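Local coordinates for protein peptidoglycan glycosyltransferase (Atopobium parvulum, PDB 4OVD) that belongs to the penicillin-binding proteins, combining a dimerisation domain and a transpeptidase domain in a single chain, at residues L221-I225 with E226-K230; L282-K285 with L286-S289; V441-G445 with Q446-W450. One frame throughout, in Å; residues are numbered along the deposited sequence.

The three contacts are local: two helix starts and one hairpin, following one another along the chain. Contacts 1 and 3 are neighbours in the mixed sheet, since the strand that ends at L221 lies antiparallel beside strand 440-443. They touch where V441 CG2 packs 3.5 Å from S222 N, although their centres are about 19 Å apart. Contacts 1 and 2 do not touch, with nearest atoms about 7 Å apart and centres about 18 Å apart, yet both lie against the five-stranded antiparallel sheet, contact 1 on strand 260-266 and contact 2 on strand 248-253. Contact 2 is the most central of the three; contact 3 lies at the surface, its centre about 24 Å from that of contact 2.

Contact 1 of 3, residues L221-I225 with E226-K230; sequences LSIDI and ELQKK
D224 caps the start of helix 225-242, where it meets the amides of E226 and L227 just after the chain leaves strand 219-221. CG anti to the backbone N (chi1 -180°) brings OD1 to the amides of the first turn. OD1 accepts from L227 N at 3.3 Å, the donor coming from above the carboxylate plane, and takes a weaker, more bent bond from E226 N at 3.0 Å. A negative group here would be expected to suit the positive end of the helix dipole. The same OD1 forms a salt bridge to R556, so the cap also ties the turn to another helix, while I225 N is taken up by D64 OD2. Behind the cap, regular helical bonding begins: Q228 N reaches D224 O at 2.9 Å and K229 N reaches I225 O at 3.1 Å. The I223 and Q228 side chains cross at an angle, I223 CD1 coming to 4.1 Å from Q228 OE1; Q228 NE2 is held by E232 OE2 and A263 O. The turn therefore packs against both helix 542-556, through L227 on F549 and A553, and strand 260-266, through L227 and Q228.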
ATOM      1  N   LEU A 221     -17.454   6.133  -3.395  1.00 41.96           N
ATOM      2  CA  LEU A 221     -16.086   5.661  -3.293  1.00 42.54           C
ATOM      3  C   LEU A 221     -15.352   5.604  -4.605  1.00 46.26           C
ATOM      4  O   LEU A 221     -15.940   5.492  -5.689  1.00 49.81           O
ATOM      5  CB  LEU A 221     -16.078   4.244  -2.752  1.00 42.91           C
ATOM      6  CG  LEU A 221     -16.850   4.018  -1.441  1.00 40.75           C
ATOM      7  CD1 LEU A 221     -16.608   2.572  -1.019  1.00 41.10           C
ATOM      8  CD2 LEU A 221     -16.446   4.950  -0.315  1.00 41.15           C
ATOM      9  N   SER A 222     -14.044   5.612  -4.489  1.00 48.22           N
ATOM     10  CA  SER A 222     -13.152   5.495  -5.632  1.00 49.54           C
ATOM     11  C   SER A 222     -13.081   4.086  -6.173  1.00 45.34           C
ATOM     12  O   SER A 222     -12.561   3.867  -7.241  1.00 45.48           O
ATOM     13  CB  SER A 222     -11.752   5.937  -5.209  1.00 48.42           C
ATOM     14  OG  SER A 222     -11.387   5.325  -4.008  1.00 47.55           O
ATOM     15  N   ILE A 223     -13.590   3.121  -5.427  1.00 46.37           N
ATOM     16  CA  ILE A 223     -13.520   1.722  -5.831  1.00 44.13           C
ATOM     17  C   ILE A 223     -14.225   1.364  -7.108  1.00 45.79           C
ATOM     18  O   ILE A 223     -15.316   1.846  -7.319  1.00 48.46           O
ATOM     19  CB  ILE A 223     -14.178   0.862  -4.739  1.00 48.08           C
ATOM     20  CG1 ILE A 223     -13.325   0.892  -3.494  1.00 48.69           C
ATOM     21  CG2 ILE A 223     -14.342  -0.588  -5.182  1.00 49.59           C
ATOM     22  CD1 ILE A 223     -11.979   0.237  -3.656  1.00 44.74           C
ATOM     23  N   ASP A 224     -13.625   0.516  -7.947  1.00 46.59           N
ATOM     24  CA  ASP A 224     -14.291   0.041  -9.177  1.00 50.92           C
ATOM     25  C   ASP A 224     -14.613  -1.383  -8.808  1.00 50.51           C
ATOM     26  O   ASP A 224     -13.751  -2.233  -8.637  1.00 45.58           O
ATOM     27  CB  ASP A 224     -13.421   0.108 -10.417  1.00 59.58           C
ATOM     28  CG  ASP A 224     -14.165  -0.399 -11.676  1.00 68.32           C
ATOM     29  OD1 ASP A 224     -14.669  -1.545 -11.605  1.00 76.00           O
ATOM     30  OD2 ASP A 224     -14.212   0.312 -12.730  1.00 72.62           O
ATOM     31  N   ILE A 225     -15.883  -1.641  -8.630  1.00 51.55           N
ATOM     32  CA  ILE A 225     -16.293  -2.934  -8.091  1.00 52.37           C
ATOM     33  C   ILE A 225     -15.891  -4.115  -8.915  1.00 48.99           C
ATOM     34  O   ILE A 225     -15.578  -5.158  -8.364  1.00 52.21           O
ATOM     35  CB  ILE A 225     -17.801  -2.954  -7.782  1.00 53.87           C
ATOM     36  CG1 ILE A 225     -18.154  -4.101  -6.816  1.00 52.99           C
ATOM     37  CG2 ILE A 225     -18.605  -2.907  -9.070  1.00 56.90           C
ATOM     38  CD1 ILE A 225     -17.541  -3.930  -5.457  1.00 54.01           C
ATOM     39  N   GLU A 226     -15.894  -3.972 -10.228  1.00 54.98           N
ATOM     40  CA  GLU A 226     -15.450  -5.092 -11.074  1.00 59.95           C
ATOM     41  C   GLU A 226     -13.929  -5.346 -10.911  1.00 54.57           C
ATOM     42  O   GLU A 226     -13.451  -6.476 -10.929  1.00 49.96           O
ATOM     43  CB  GLU A 226     -15.807  -4.831 -12.545  1.00 70.72           C
ATOM     44  CG  GLU A 226     -16.151  -6.110 -13.274  1.00 77.89           C
ATOM     45  CD  GLU A 226     -17.401  -6.791 -12.719  1.00 83.43           C
ATOM     46  OE1 GLU A 226     -18.343  -6.102 -12.242  1.00 84.95           O
ATOM     47  OE2 GLU A 226     -17.460  -8.039 -12.774  1.00100.87           O
ATOM     48  N   LEU A 227     -13.163  -4.280 -10.695  1.00 54.96           N
ATOM     49  CA  LEU A 227     -11.732  -4.424 -10.472  1.00 52.54           C
ATOM     50  C   LEU A 227     -11.482  -4.996  -9.078  1.00 48.65           C
ATOM     51  O   LEU A 227     -10.518  -5.695  -8.822  1.00 46.78           O
ATOM     52  CB  LEU A 227     -11.048  -3.080 -10.635  1.00 54.18           C
ATOM     53  CG  LEU A 227      -9.550  -3.248 -10.667  1.00 58.98           C
ATOM     54  CD1 LEU A 227      -9.184  -4.230 -11.780  1.00 65.01           C
ATOM     55  CD2 LEU A 227      -8.935  -1.873 -10.871  1.00 58.04           C
ATOM     56  N   GLN A 228     -12.397  -4.747  -8.183  1.00 48.78           N
ATOM     57  CA  GLN A 228     -12.268  -5.260  -6.836  1.00 43.52           C
ATOM     58  C   GLN A 228     -12.433  -6.748  -6.877  1.00 43.04           C
ATOM     59  O   GLN A 228     -11.729  -7.473  -6.217  1.00 45.78           O
ATOM     60  CB  GLN A 228     -13.313  -4.599  -5.925  1.00 43.11           C
ATOM     61  CG  GLN A 228     -13.284  -5.094  -4.514  1.00 43.34           C
ATOM     62  CD  GLN A 228     -12.020  -4.738  -3.814  1.00 44.38           C
ATOM     63  OE1 GLN A 228     -11.353  -3.736  -4.156  1.00 42.25           O
ATOM     64  NE2 GLN A 228     -11.666  -5.539  -2.809  1.00 50.74           N
ATOM     65  N   LYS A 229     -13.332  -7.222  -7.714  1.00 49.27           N
ATOM     66  CA  LYS A 229     -13.571  -8.661  -7.816  1.00 52.26           C
ATOM     67  C   LYS A 229     -12.370  -9.416  -8.354  1.00 49.77           C
ATOM     68  O   LYS A 229     -12.050 -10.520  -7.926  1.00 51.77           O
ATOM     69  CB  LYS A 229     -14.779  -8.864  -8.735  1.00 61.76           C
ATOM     70  CG  LYS A 229     -15.191 -10.296  -8.965  1.00 67.82           C
ATOM     71  CD  LYS A 229     -16.274 -10.320 -10.045  1.00 76.35           C
ATOM     72  CE  LYS A 229     -16.782 -11.720 -10.303  1.00 77.74           C
ATOM     73  NZ  LYS A 229     -17.431 -12.211  -9.053  1.00 82.68           N
ATOM     74  N   LYS A 230     -11.753  -8.854  -9.372  1.00 53.44           N
ATOM     75  CA  LYS A 230     -10.530  -9.416  -9.938  1.00 52.37           C
ATOM     76  C   LYS A 230      -9.419  -9.379  -8.913  1.00 46.60           C
ATOM     77  O   LYS A 230      -8.660 -10.331  -8.802  1.00 46.91           O
ATOM     78  CB  LYS A 230     -10.069  -8.609 -11.136  1.00 55.87           C
ATOM     79  CG  LYS A 230     -11.004  -8.652 -12.332  1.00 62.38           C
ATOM     80  CD  LYS A 230     -10.452  -7.778 -13.451  1.00 65.76           C
ATOM     81  CE  LYS A 230     -11.395  -7.736 -14.622  1.00 68.84           C
ATOM     82  NZ  LYS A 230     -11.536  -9.125 -15.102  1.00 68.64           N
TER

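Contact 2 of 3, residues L282-K285 with L286-S289; sequences LNLK and LVSS
In S288 the hydroxyl sits between its own backbone N and carbonyl carbon (chi1 58°), a setting that turns OG back along the helix to the carbonyl of L284. OG lies 3.0 Å from L284 O and equally 3.0 Å from a water, and its single proton could serve either. That water accepts from L284 N at 3.1 Å, so it bridges the amide of L284 to the serine one turn later. N283 CB packs against the same OG at 3.6 Å. L284 takes the N-cap position of the single-turn helix 285-288, and its carbonyl carries the turn as the acceptor of two amides: S288 N at 3.1 Å, almost in line with the C=O bond, and V287 N at 3.0 Å, well above the carbonyl plane. At the other end S289 leaves helical geometry, yet its N still closes on K285 O at 2.8 Å with a fairly straight bond. An apolar contact joins L284 CD1 to V287 CG2, 3.9 Å apart, the two side chains meeting at a slant. S289 OG rests beside the start of the K285 chain, which then runs extended to deliver NZ to Y266 O; K285 N in turn bonds S265 OG. L286 packs on S249 and M251 of strand 248-253, while L284 reaches Q162 and I163 of helix 161-164.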
ATOM      1  N   LEU A 282     -11.611  -9.063   8.524  1.00 42.57           N
ATOM      2  CA  LEU A 282     -12.179  -7.734   8.324  1.00 45.36           C
ATOM      3  C   LEU A 282     -11.179  -6.575   8.246  1.00 47.10           C
ATOM      4  O   LEU A 282     -11.543  -5.434   7.936  1.00 43.40           O
ATOM      5  CB  LEU A 282     -13.159  -7.430   9.459  1.00 43.85           C
ATOM      6  CG  LEU A 282     -14.292  -8.452   9.550  1.00 42.22           C
ATOM      7  CD1 LEU A 282     -15.149  -8.134  10.754  1.00 44.23           C
ATOM      8  CD2 LEU A 282     -15.113  -8.457   8.282  1.00 43.39           C
ATOM      9  N   ASN A 283      -9.944  -6.844   8.597  1.00 40.41           N
ATOM     10  CA  ASN A 283      -8.922  -5.842   8.488  1.00 42.14           C
ATOM     11  C   ASN A 283      -8.349  -5.842   7.076  1.00 39.73           C
ATOM     12  O   ASN A 283      -8.451  -6.831   6.379  1.00 45.05           O
ATOM     13  CB  ASN A 283      -7.748  -6.249   9.346  1.00 44.20           C
ATOM     14  CG  ASN A 283      -8.084  -6.263  10.809  1.00 54.31           C
ATOM     15  OD1 ASN A 283      -8.626  -5.286  11.347  1.00 68.00           O
ATOM     16  ND2 ASN A 283      -7.721  -7.353  11.477  1.00 59.32           N
ATOM     17  N   LEU A 284      -7.753  -4.727   6.671  1.00 39.25           N
ATOM     18  CA  LEU A 284      -6.965  -4.701   5.447  1.00 38.17           C
ATOM     19  C   LEU A 284      -5.559  -4.768   5.989  1.00 38.91           C
ATOM     20  O   LEU A 284      -5.059  -3.812   6.663  1.00 40.75           O
ATOM     21  CB  LEU A 284      -7.038  -3.395   4.664  1.00 45.82           C
ATOM     22  CG  LEU A 284      -7.857  -3.222   3.454  1.00 50.98           C
ATOM     23  CD1 LEU A 284      -7.469  -1.857   2.891  1.00 49.92           C
ATOM     24  CD2 LEU A 284      -7.487  -4.355   2.511  1.00 52.93           C
ATOM     25  N   LYS A 285      -4.873  -5.841   5.694  1.00 35.58           N
ATOM     26  CA  LYS A 285      -3.510  -5.995   6.194  1.00 36.25           C
ATOM     27  C   LYS A 285      -2.597  -4.848   5.795  1.00 33.03           C
ATOM     28  O   LYS A 285      -1.752  -4.453   6.577  1.00 34.42           O
ATOM     29  CB  LYS A 285      -2.935  -7.336   5.774  1.00 35.89           C
ATOM     30  CG  LYS A 285      -3.616  -8.505   6.475  1.00 36.94           C
ATOM     31  CD  LYS A 285      -2.992  -9.831   6.074  1.00 42.26           C
ATOM     32  CE  LYS A 285      -3.502 -10.921   7.022  1.00 49.00           C
ATOM     33  NZ  LYS A 285      -3.093 -12.235   6.503  1.00 53.89           N
ATOM     34  N   LEU A 286      -2.741  -4.331   4.577  1.00 35.49           N
ATOM     35  CA  LEU A 286      -1.940  -3.167   4.136  1.00 34.89           C
ATOM     36  C   LEU A 286      -1.886  -1.990   5.052  1.00 29.69           C
ATOM     37  O   LEU A 286      -1.012  -1.139   4.946  1.00 35.03           O
ATOM     38  CB  LEU A 286      -2.554  -2.584   2.863  1.00 42.79           C
ATOM     39  CG  LEU A 286      -2.401  -3.505   1.690  1.00 49.39           C
ATOM     40  CD1 LEU A 286      -3.282  -3.070   0.571  1.00 49.26           C
ATOM     41  CD2 LEU A 286      -0.952  -3.469   1.267  1.00 48.26           C
ATOM     42  N   VAL A 287      -2.957  -1.816   5.764  1.00 28.87           N
ATOM     43  CA  VAL A 287      -3.175  -0.724   6.724  1.00 30.82           C
ATOM     44  C   VAL A 287      -2.854  -1.027   8.142  1.00 30.71           C
ATOM     45  O   VAL A 287      -2.252  -0.218   8.910  1.00 30.82           O
ATOM     46  CB  VAL A 287      -4.704  -0.376   6.639  1.00 35.84           C
ATOM     47  CG1 VAL A 287      -5.085   0.666   7.617  1.00 44.29           C
ATOM     48  CG2 VAL A 287      -5.028   0.124   5.228  1.00 42.04           C
ATOM     49  N   SER A 288      -3.328  -2.173   8.576  1.00 32.79           N
ATOM     50  CA  SER A 288      -3.170  -2.511   9.955  1.00 34.77           C
ATOM     51  C   SER A 288      -2.114  -3.516  10.300  1.00 40.02           C
ATOM     52  O   SER A 288      -1.925  -3.738  11.445  1.00 36.80           O
ATOM     53  CB  SER A 288      -4.542  -2.959  10.486  1.00 40.18           C
ATOM     54  OG  SER A 288      -4.954  -4.034   9.686  1.00 45.30           O
ATOM     55  N   SER A 289      -1.462  -4.202   9.376  1.00 33.32           N
ATOM     56  CA  SER A 289      -0.367  -5.091   9.823  1.00 34.58           C
ATOM     57  C   SER A 289       0.961  -4.439   9.433  1.00 36.38           C
ATOM     58  O   SER A 289       1.037  -3.652   8.466  1.00 37.20           O
ATOM     59  CB  SER A 289      -0.490  -6.472   9.148  1.00 40.58           C
ATOM     60  OG  SER A 289      -1.746  -6.996   9.438  1.00 43.10           O
TER
HETATM   61  O   HOH W   1      -7.466  -2.548   8.843  1.00 43.32           O

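Contact 3 of 3, residues V441-G445 with Q446-W450; sequences VSKGG and QEVSW
K443 and Q446 run side by side on one face of a tight hairpin, pointing the same way. The lysine ammonium bonds the glutamine amide, NZ to OE1 at 3.1 Å, coming in from beside the C=O (100° at the oxygen) and above its plane instead of head-on. The lysine gets there with CG between its backbone N and carbonyl carbon (chi1 74°) and a bend at the last torsion, while the glutamine chain stays extended. The same two residues form the hydrogen-bonded backbone pair: Q446 N to K443 O at 2.9 Å, and K443 N to Q446 O at 3.2 Å, the latter nearly straight. S442 adds a CA-H...O contact to Q446 O at 3.5 Å, next to its non-hydrogen-bonded pairing with E447. Farther along, V448 CG1 lies over one face of the W450 ring near its rim, and the ring also stacks with H438. On its other edge the first strand pairs with strand 219-221 through a classic beta bulge, V441 and S442 both facing V220. G444 and G445 take positive phi at the corners of a type I' turn, and the result is a classic two-residue beta hairpin whose second strand, 446-447, forms an outermost strand of the mixed sheet within this chain.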
ATOM      1  N   VAL A 441     -14.557   9.513  -2.189  1.00 47.48           N
ATOM      2  CA  VAL A 441     -14.505  10.621  -3.116  1.00 50.45           C
ATOM      3  C   VAL A 441     -15.489  11.724  -2.764  1.00 51.12           C
ATOM      4  O   VAL A 441     -15.143  12.876  -2.797  1.00 54.93           O
ATOM      5  CB  VAL A 441     -14.824  10.153  -4.529  1.00 52.20           C
ATOM      6  CG1 VAL A 441     -14.687  11.302  -5.496  1.00 60.06           C
ATOM      7  CG2 VAL A 441     -13.896   9.050  -4.931  1.00 55.58           C
ATOM      8  N   SER A 442     -16.717  11.359  -2.441  1.00 51.25           N
ATOM      9  CA  SER A 442     -17.725  12.330  -2.068  1.00 52.94           C
ATOM     10  C   SER A 442     -18.650  11.886  -0.971  1.00 56.29           C
ATOM     11  O   SER A 442     -19.017  10.736  -0.888  1.00 51.13           O
ATOM     12  CB  SER A 442     -18.570  12.706  -3.264  1.00 56.35           C
ATOM     13  OG  SER A 442     -18.870  14.068  -3.216  1.00 62.76           O
ATOM     14  N   LYS A 443     -19.037  12.863  -0.162  1.00 63.51           N
ATOM     15  CA  LYS A 443     -19.999  12.707   0.945  1.00 63.18           C
ATOM     16  C   LYS A 443     -20.992  13.870   0.905  1.00 67.24           C
ATOM     17  O   LYS A 443     -20.617  15.053   0.841  1.00 65.23           O
ATOM     18  CB  LYS A 443     -19.307  12.653   2.308  1.00 64.32           C
ATOM     19  CG  LYS A 443     -18.768  13.965   2.828  1.00 68.39           C
ATOM     20  CD  LYS A 443     -18.032  13.721   4.136  1.00 79.11           C
ATOM     21  CE  LYS A 443     -17.514  15.016   4.734  1.00 88.59           C
ATOM     22  NZ  LYS A 443     -18.634  15.981   4.916  1.00 94.89           N
ATOM     23  N   GLY A 444     -22.271  13.543   0.927  1.00 71.76           N
ATOM     24  CA  GLY A 444     -23.272  14.572   0.833  1.00 75.47           C
ATOM     25  C   GLY A 444     -23.082  15.385  -0.444  1.00 79.10           C
ATOM     26  O   GLY A 444     -23.469  16.548  -0.499  1.00 84.07           O
ATOM     27  N   GLY A 445     -22.465  14.803  -1.475  1.00 74.37           N
ATOM     28  CA  GLY A 445     -22.275  15.555  -2.733  1.00 86.34           C
ATOM     29  C   GLY A 445     -21.202  16.636  -2.642  1.00 82.40           C
ATOM     30  O   GLY A 445     -21.132  17.548  -3.463  1.00 91.94           O
ATOM     31  N   GLN A 446     -20.383  16.522  -1.611  1.00 75.07           N
ATOM     32  CA  GLN A 446     -19.270  17.413  -1.349  1.00 80.30           C
ATOM     33  C   GLN A 446     -17.959  16.625  -1.614  1.00 75.19           C
ATOM     34  O   GLN A 446     -17.636  15.638  -0.918  1.00 61.25           O
ATOM     35  CB  GLN A 446     -19.359  17.859   0.100  1.00 87.70           C
ATOM     36  CG  GLN A 446     -18.045  18.291   0.707  1.00 98.03           C
ATOM     37  CD  GLN A 446     -18.116  18.219   2.210  1.00108.37           C
ATOM     38  OE1 GLN A 446     -17.157  17.802   2.861  1.00118.02           O
ATOM     39  NE2 GLN A 446     -19.240  18.650   2.779  1.00106.04           N
ATOM     40  N   GLU A 447     -17.244  17.026  -2.658  1.00 76.07           N
ATOM     41  CA  GLU A 447     -15.989  16.384  -3.010  1.00 80.55           C
ATOM     42  C   GLU A 447     -14.961  16.887  -1.995  1.00 74.20           C
ATOM     43  O   GLU A 447     -14.792  18.073  -1.809  1.00 81.46           O
ATOM     44  CB  GLU A 447     -15.586  16.691  -4.454  1.00 85.87           C
ATOM     45  CG  GLU A 447     -14.303  16.011  -4.986  1.00100.81           C
ATOM     46  CD  GLU A 447     -13.953  16.303  -6.457  1.00110.90           C
ATOM     47  OE1 GLU A 447     -14.683  17.092  -7.133  1.00103.66           O
ATOM     48  OE2 GLU A 447     -12.947  15.743  -6.948  1.00105.05           O
ATOM     49  N   VAL A 448     -14.307  15.963  -1.310  1.00 74.39           N
ATOM     50  CA  VAL A 448     -13.328  16.287  -0.257  1.00 70.69           C
ATOM     51  C   VAL A 448     -11.917  16.549  -0.818  1.00 61.80           C
ATOM     52  O   VAL A 448     -11.555  15.959  -1.820  1.00 61.62           O
ATOM     53  CB  VAL A 448     -13.332  15.103   0.763  1.00 70.55           C
ATOM     54  CG1 VAL A 448     -12.130  15.109   1.694  1.00 72.25           C
ATOM     55  CG2 VAL A 448     -14.635  15.102   1.555  1.00 74.08           C
ATOM     56  N   SER A 449     -11.145  17.483  -0.237  1.00 64.05           N
ATOM     57  CA  SER A 449      -9.742  17.635  -0.688  1.00 69.63           C
ATOM     58  C   SER A 449      -8.883  16.836   0.325  1.00 64.86           C
ATOM     59  O   SER A 449      -9.117  16.802   1.539  1.00 64.16           O
ATOM     60  CB  SER A 449      -9.269  19.087  -0.942  1.00 76.09           C
ATOM     61  OG  SER A 449      -9.096  19.815   0.240  1.00 83.64           O
ATOM     62  N   TRP A 450      -7.977  16.072  -0.236  1.00 57.64           N
ATOM     63  CA  TRP A 450      -7.122  15.200   0.503  1.00 48.45           C
ATOM     64  C   TRP A 450      -5.732  15.815   0.486  1.00 51.01           C
ATOM     65  O   TRP A 450      -5.260  16.244  -0.573  1.00 44.59           O
ATOM     66  CB  TRP A 450      -7.115  13.856  -0.190  1.00 46.62           C
ATOM     67  CG  TRP A 450      -8.358  13.159  -0.020  1.00 49.32           C
ATOM     68  CD1 TRP A 450      -9.388  13.115  -0.891  1.00 50.68           C
ATOM     69  CD2 TRP A 450      -8.768  12.401   1.144  1.00 49.65           C
ATOM     70  NE1 TRP A 450     -10.413  12.378  -0.367  1.00 54.36           N
ATOM     71  CE2 TRP A 450     -10.065  11.925   0.881  1.00 49.40           C
ATOM     72  CE3 TRP A 450      -8.139  12.047   2.355  1.00 45.20           C
ATOM     73  CZ2 TRP A 450     -10.764  11.123   1.778  1.00 53.49           C
ATOM     74  CZ3 TRP A 450      -8.819  11.257   3.236  1.00 45.98           C
ATOM     75  CH2 TRP A 450     -10.137  10.798   2.949  1.00 45.58           C
TER